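Local coordinates for carboxymuconolactone decarboxylase-like domain-containing protein (Thermotoga maritima, PDB 1P8C) that is of unknown function but belongs to the carboxymuconolactone decarboxylase family and may act as a peroxiredoxin-like oxidoreductase, at residues Lys26-Ala31 / Cys84-Leu89; Lys38-Gly43 / Arg49-Asp54. All blocks are in the same frame, centred on the assembly; numbering follows the deposited sequence.

Contact 1: Lys26-Ala31 / Cys84-Leu89; sequences KKFVEA and CIRYHL
Phe28 lays its ring against the backbone and CB atoms of Arg86 and Tyr87, so that the N-terminal helix 25-41 is pinned to helix 82-94 of this all-helical, carboxymuconolactone decarboxylase-like fold. The Cys-X-X-Cys motif spans the start of helix 82-94: Cys84, in its first turn, is joined by a disulfide to Cys81, just ahead of the helix, and its CB points away from Phe28. The contact is small, 153 Å² in all, and one side chain supplies everything that helix 25-41 brings to it. With CG anti to the backbone N (chi1 174°), Phe28 reaches straight across the gap between the helices, bridging CA atoms of Phe28 and Arg86 that stand 7.9 Å apart. One ring face receives the CB of Arg86 in a CH-pi contact: CB sits 3.8 Å from the centroid of the Phe28 ring and only 14° off the ring normal, nearly over its middle. Past CB, the Arg86 chain bends at chi2, so that its CD still grazes the ring, 4.0 Å from Phe28 CD1, while the guanidinium goes on past it. That group therefore does not stack on the ring; its plane is turned 49° from that of Phe28, and NH1 forms a salt bridge with Asp83 on the same helix. Phe127 of helix 118-136 packs on Arg86 as well. Tyr87 takes part through the root of its side chain, since its own ring turns off along another direction and the phenol stays clear of Phe28. No hydrogen bond crosses between the segments, and the fit is van der Waals packing, mostly of carbon, against the helix surface. The far end of the phenylalanine comes in obliquely there, CZ lying 3.5 Å from the backbone N of Tyr87 and 3.7 Å from Tyr87 CB.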
loop_
_atom_site.group_PDB
_atom_site.type_symbol
_atom_site.label_atom_id
_atom_site.label_comp_id
_atom_site.label_asym_id
_atom_site.label_seq_id
_atom_site.Cartn_x
_atom_site.Cartn_y
_atom_site.Cartn_z
ATOM N N LYS C 26 8.062 -25.441 -10.772
ATOM C CA LYS C 26 7.203 -25.923 -11.843
ATOM C C LYS C 26 5.743 -25.641 -11.521
ATOM O O LYS C 26 4.896 -25.634 -12.413
ATOM C CB LYS C 26 7.428 -27.421 -12.061
ATOM C CG LYS C 26 8.870 -27.752 -12.429
ATOM C CD LYS C 26 9.067 -29.227 -12.742
ATOM C CE LYS C 26 10.510 -29.506 -13.156
ATOM N NZ LYS C 26 10.726 -30.924 -13.561
ATOM N N LYS C 27 5.461 -25.410 -10.239
ATOM C CA LYS C 27 4.105 -25.101 -9.789
ATOM C C LYS C 27 3.833 -23.693 -10.295
ATOM O O LYS C 27 2.765 -23.391 -10.815
ATOM C CB LYS C 27 4.022 -25.105 -8.255
ATOM C CG LYS C 27 4.497 -26.385 -7.573
ATOM C CD LYS C 27 3.539 -27.540 -7.809
ATOM C CE LYS C 27 3.985 -28.794 -7.067
ATOM N NZ LYS C 27 2.995 -29.899 -7.197
ATOM N N PHE C 28 4.840 -22.845 -10.138
ATOM C CA PHE C 28 4.774 -21.454 -10.550
ATOM C C PHE C 28 4.590 -21.286 -12.062
ATOM O O PHE C 28 3.471 -21.128 -12.542
ATOM C CB PHE C 28 6.042 -20.727 -10.085
ATOM C CG PHE C 28 6.142 -19.316 -10.575
ATOM C CD1 PHE C 28 5.205 -18.355 -10.174
ATOM C CD2 PHE C 28 7.122 -18.958 -11.506
ATOM C CE1 PHE C 28 5.233 -17.058 -10.699
ATOM C CE2 PHE C 28 7.164 -17.660 -12.044
ATOM C CZ PHE C 28 6.212 -16.709 -11.638
ATOM N N VAL C 29 5.693 -21.326 -12.803
ATOM C CA VAL C 29 5.690 -21.154 -14.254
ATOM C C VAL C 29 4.488 -21.727 -15.015
ATOM O O VAL C 29 4.064 -21.162 -16.033
ATOM C CB VAL C 29 6.972 -21.752 -14.868
ATOM C CG1 VAL C 29 6.923 -21.663 -16.388
ATOM C CG2 VAL C 29 8.180 -21.013 -14.336
ATOM N N GLU C 30 3.943 -22.837 -14.524
ATOM C CA GLU C 30 2.817 -23.481 -15.191
ATOM C C GLU C 30 1.510 -22.747 -14.953
ATOM O O GLU C 30 0.728 -22.536 -15.883
ATOM C CB GLU C 30 2.660 -24.927 -14.718
ATOM C CG GLU C 30 2.146 -25.053 -13.296
ATOM C CD GLU C 30 1.508 -26.399 -13.029
ATOM O OE1 GLU C 30 0.549 -26.752 -13.751
ATOM O OE2 GLU C 30 1.961 -27.100 -12.099
ATOM N N ALA C 31 1.278 -22.367 -13.698
ATOM C CA ALA C 31 0.062 -21.672 -13.316
ATOM C C ALA C 31 -0.000 -20.266 -13.912
ATOM O O ALA C 31 -1.081 -19.784 -14.226
ATOM C CB ALA C 31 -0.045 -21.626 -11.800
ATOM N N CYS C 84 4.878 -11.914 -8.473
ATOM C CA CYS C 84 5.673 -10.954 -9.229
ATOM C C CYS C 84 7.151 -11.148 -8.862
ATOM O O CYS C 84 8.028 -11.131 -9.749
ATOM C CB CYS C 84 5.270 -9.524 -8.902
ATOM S SG CYS C 84 3.482 -9.131 -8.926
ATOM N N ILE C 85 7.428 -11.318 -7.560
ATOM C CA ILE C 85 8.804 -11.548 -7.091
ATOM C C ILE C 85 9.373 -12.823 -7.734
ATOM O O ILE C 85 10.498 -12.831 -8.211
ATOM C CB ILE C 85 8.889 -11.697 -5.510
ATOM C CG1 ILE C 85 8.597 -10.349 -4.827
ATOM C CG2 ILE C 85 10.269 -12.233 -5.122
ATOM C CD1 ILE C 85 8.260 -10.442 -3.313
ATOM N N ARG C 86 8.595 -13.896 -7.723
ATOM C CA ARG C 86 9.033 -15.153 -8.325
ATOM C C ARG C 86 9.377 -14.927 -9.791
ATOM O O ARG C 86 10.466 -15.292 -10.246
ATOM C CB ARG C 86 7.935 -16.211 -8.231
ATOM C CG ARG C 86 7.869 -16.950 -6.902
ATOM C CD ARG C 86 6.433 -17.302 -6.539
ATOM N NE ARG C 86 6.348 -17.758 -5.153
ATOM C CZ ARG C 86 5.258 -17.676 -4.392
ATOM N NH1 ARG C 86 4.134 -17.150 -4.877
ATOM N NH2 ARG C 86 5.299 -18.105 -3.133
ATOM N N TYR C 87 8.455 -14.290 -10.517
ATOM C CA TYR C 87 8.661 -14.034 -11.936
ATOM C C TYR C 87 9.914 -13.247 -12.244
ATOM O O TYR C 87 10.673 -13.635 -13.104
ATOM C CB TYR C 87 7.447 -13.328 -12.551
ATOM C CG TYR C 87 7.679 -12.997 -13.992
ATOM C CD1 TYR C 87 7.565 -13.973 -14.991
ATOM C CD2 TYR C 87 8.097 -11.722 -14.363
ATOM C CE1 TYR C 87 7.870 -13.667 -16.319
ATOM C CE2 TYR C 87 8.399 -11.407 -15.668
ATOM C CZ TYR C 87 8.287 -12.374 -16.644
ATOM O OH TYR C 87 8.617 -12.029 -17.942
ATOM N N HIS C 88 10.150 -12.140 -11.558
ATOM C CA HIS C 88 11.351 -11.361 -11.846
ATOM C C HIS C 88 12.613 -12.036 -11.347
ATOM O O HIS C 88 13.733 -11.655 -11.733
ATOM C CB HIS C 88 11.232 -9.963 -11.260
ATOM C CG HIS C 88 10.200 -9.136 -11.946
ATOM N ND1 HIS C 88 10.371 -8.646 -13.222
ATOM C CD2 HIS C 88 8.947 -8.785 -11.575
ATOM C CE1 HIS C 88 9.267 -8.035 -13.611
ATOM N NE2 HIS C 88 8.387 -8.107 -12.629
ATOM N N LEU C 89 12.441 -13.019 -10.466
ATOM C CA LEU C 89 13.590 -13.760 -9.978
ATOM C C LEU C 89 14.147 -14.588 -11.148
ATOM O O LEU C 89 15.334 -14.442 -11.519
ATOM C CB LEU C 89 13.214 -14.683 -8.805
ATOM C CG LEU C 89 13.439 -14.113 -7.394
ATOM C CD1 LEU C 89 13.016 -15.154 -6.361
ATOM C CD2 LEU C 89 14.920 -13.742 -7.193
#

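Contact 2: Lys38-Gly43 / Arg49-Asp54; sequences KVLSRG and RFFNLD
This is an apolar contact inside a helical hairpin: the end of helix 25-41 turns back through a short loop, and helix 45-56 brings Phe51 up against Val39 and Leu40. The two segments bury 137 Å² between them, with the CA atoms of Leu40 and Phe51 8.5 Å apart. The leucine sits over one face of the aromatic ring. Its CD2 methyl lies 3.7 Å from the Phe51 centroid, 15° off the normal, in a CH-pi contact displaced toward the CG side, where Leu40 CD2 is 3.7 Å from Phe51 CG. Val39 meets the other end of the ring, its CG1 approaching Phe51 CZ obliquely at 3.6 Å. The valine's first torsion (174°) sets CG1 beside its carbonyl carbon, and from there the branch points across the hairpin, the side chain crossing the phenylalanine at about a right angle. Two successive residues thus meet Phe51, Leu40 over one face toward CG and Val39 at the CZ end. The side-chain NZ of Lys48 donates a hydrogen bond to Leu40 O. A second subunit lies alongside, its Val125 packing on Val39 and its Asp99 forming a salt bridge with Arg42. With no hydrogen bond across the segments, the hairpin here probably depends on shape and on partial shielding of methyls and ring from water, while polar links lie near the turn and at the subunit interface.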
loop_
_atom_site.group_PDB
_atom_site.type_symbol
_atom_site.label_atom_id
_atom_site.label_comp_id
_atom_site.label_asym_id
_atom_site.label_seq_id
_atom_site.Cartn_x
_atom_site.Cartn_y
_atom_site.Cartn_z
ATOM N N LYS C 38 -5.946 -17.751 -19.634
ATOM C CA LYS C 38 -7.362 -17.654 -19.290
ATOM C C LYS C 38 -7.745 -16.188 -19.219
ATOM O O LYS C 38 -8.645 -15.735 -19.915
ATOM C CB LYS C 38 -7.646 -18.307 -17.935
ATOM C CG LYS C 38 -7.298 -19.776 -17.844
ATOM C CD LYS C 38 -7.595 -20.304 -16.448
ATOM C CE LYS C 38 -7.017 -21.698 -16.243
ATOM N NZ LYS C 38 -7.108 -22.143 -14.819
ATOM N N VAL C 39 -7.039 -15.450 -18.372
ATOM C CA VAL C 39 -7.291 -14.027 -18.189
ATOM C C VAL C 39 -7.511 -13.281 -19.500
ATOM O O VAL C 39 -8.544 -12.649 -19.675
ATOM C CB VAL C 39 -6.130 -13.352 -17.422
ATOM C CG1 VAL C 39 -6.337 -11.841 -17.375
ATOM C CG2 VAL C 39 -6.056 -13.909 -16.011
ATOM N N LEU C 40 -6.542 -13.349 -20.409
ATOM C CA LEU C 40 -6.657 -12.661 -21.689
ATOM C C LEU C 40 -7.846 -13.187 -22.483
ATOM O O LEU C 40 -8.627 -12.410 -23.045
ATOM C CB LEU C 40 -5.373 -12.832 -22.495
ATOM C CG LEU C 40 -4.120 -12.327 -21.775
ATOM C CD1 LEU C 40 -2.959 -12.289 -22.754
ATOM C CD2 LEU C 40 -4.373 -10.932 -21.199
ATOM N N SER C 41 -7.971 -14.513 -22.519
ATOM C CA SER C 41 -9.068 -15.180 -23.212
ATOM C C SER C 41 -10.366 -14.430 -22.944
ATOM O O SER C 41 -10.861 -13.708 -23.808
ATOM C CB SER C 41 -9.192 -16.627 -22.725
ATOM O OG SER C 41 -10.438 -17.194 -23.088
ATOM N N ARG C 42 -10.914 -14.600 -21.743
ATOM C CA ARG C 42 -12.152 -13.913 -21.379
ATOM C C ARG C 42 -11.877 -12.461 -21.049
ATOM O O ARG C 42 -12.721 -11.770 -20.493
ATOM C CB ARG C 42 -12.832 -14.596 -20.190
ATOM C CG ARG C 42 -13.604 -15.836 -20.588
ATOM C CD ARG C 42 -14.439 -16.367 -19.451
ATOM N NE ARG C 42 -13.614 -16.759 -18.317
ATOM C CZ ARG C 42 -14.085 -17.351 -17.225
ATOM N NH1 ARG C 42 -15.381 -17.621 -17.120
ATOM N NH2 ARG C 42 -13.263 -17.670 -16.237
ATOM N N GLY C 43 -10.685 -12.010 -21.420
ATOM C CA GLY C 43 -10.286 -10.642 -21.154
ATOM C C GLY C 43 -10.913 -9.640 -22.093
ATOM O O GLY C 43 -12.001 -9.856 -22.609
ATOM N N ARG C 49 -3.660 -5.322 -23.839
ATOM C CA ARG C 49 -2.718 -4.227 -24.091
ATOM C C ARG C 49 -1.872 -3.921 -22.867
ATOM O O ARG C 49 -0.693 -3.580 -22.987
ATOM C CB ARG C 49 -3.450 -2.965 -24.563
ATOM C CG ARG C 49 -3.386 -2.757 -26.063
ATOM C CD ARG C 49 -4.439 -1.767 -26.590
ATOM N NE ARG C 49 -4.549 -1.853 -28.052
ATOM C CZ ARG C 49 -5.564 -1.378 -28.782
ATOM N NH1 ARG C 49 -6.581 -0.766 -28.206
ATOM N NH2 ARG C 49 -5.567 -1.536 -30.099
ATOM N N PHE C 50 -2.484 -4.030 -21.692
ATOM C CA PHE C 50 -1.764 -3.810 -20.460
ATOM C C PHE C 50 -0.746 -4.953 -20.324
ATOM O O PHE C 50 0.451 -4.705 -20.197
ATOM C CB PHE C 50 -2.721 -3.812 -19.278
ATOM C CG PHE C 50 -2.110 -3.275 -18.033
ATOM C CD1 PHE C 50 -2.142 -1.917 -17.768
ATOM C CD2 PHE C 50 -1.444 -4.121 -17.144
ATOM C CE1 PHE C 50 -1.523 -1.402 -16.635
ATOM C CE2 PHE C 50 -0.819 -3.611 -16.007
ATOM C CZ PHE C 50 -0.861 -2.254 -15.755
ATOM N N PHE C 51 -1.200 -6.201 -20.378
ATOM C CA PHE C 51 -0.256 -7.311 -20.264
ATOM C C PHE C 51 0.924 -7.124 -21.206
ATOM O O PHE C 51 2.072 -7.293 -20.793
ATOM C CB PHE C 51 -0.937 -8.663 -20.533
ATOM C CG PHE C 51 -1.748 -9.170 -19.368
ATOM C CD1 PHE C 51 -2.708 -8.364 -18.766
ATOM C CD2 PHE C 51 -1.533 -10.446 -18.851
ATOM C CE1 PHE C 51 -3.449 -8.817 -17.665
ATOM C CE2 PHE C 51 -2.272 -10.904 -17.749
ATOM C CZ PHE C 51 -3.228 -10.088 -17.162
ATOM N N ASN C 52 0.663 -6.754 -22.463
ATOM C CA ASN C 52 1.771 -6.558 -23.395
ATOM C C ASN C 52 2.712 -5.464 -22.899
ATOM O O ASN C 52 3.949 -5.524 -23.040
ATOM C CB ASN C 52 1.229 -6.188 -24.775
ATOM C CG ASN C 52 0.606 -7.369 -25.484
ATOM O OD1 ASN C 52 -0.126 -7.207 -26.450
ATOM N ND2 ASN C 52 0.900 -8.566 -25.011
ATOM N N LEU C 53 2.124 -4.444 -22.301
ATOM C CA LEU C 53 2.918 -3.344 -21.817
ATOM C C LEU C 53 3.799 -3.766 -20.614
ATOM O O LEU C 53 4.920 -3.290 -20.465
ATOM C CB LEU C 53 1.971 -2.209 -21.470
ATOM C CG LEU C 53 2.574 -0.818 -21.602
ATOM C CD1 LEU C 53 3.424 -0.687 -22.878
ATOM C CD2 LEU C 53 1.415 0.176 -21.589
ATOM N N ASP C 54 3.283 -4.676 -19.788
ATOM C CA ASP C 54 3.982 -5.195 -18.610
ATOM C C ASP C 54 5.247 -5.949 -19.074
ATOM O O ASP C 54 6.236 -6.038 -18.365
ATOM C CB ASP C 54 3.037 -6.127 -17.830
ATOM C CG ASP C 54 3.686 -6.742 -16.584
ATOM O OD1 ASP C 54 4.434 -6.033 -15.869
ATOM O OD2 ASP C 54 3.425 -7.937 -16.309
#

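Overall arrangement
Helix 25-41 takes part in both contacts, giving its early turns to contact 1 and its last turn, with the loop residues that follow, to contact 2. Their centres lie about 17 Å apart, and their nearest atoms about 6 Å apart without touching. Along the chain, contact 2 is nested inside the loop that contact 1 closes: 38-43 and 49-54 meet first across a short turn, whereas 26-31 must wait for helix 82-94. Contact 1 is nearer the centre of the chain, about 7 Å from it, against about 18 Å for contact 2. The N-terminal helix is thus held to the disulfide-bearing helix at one end, while its other end joins helix 45-56 in an outlying hairpin that packs against other subunits of the six-chain assembly.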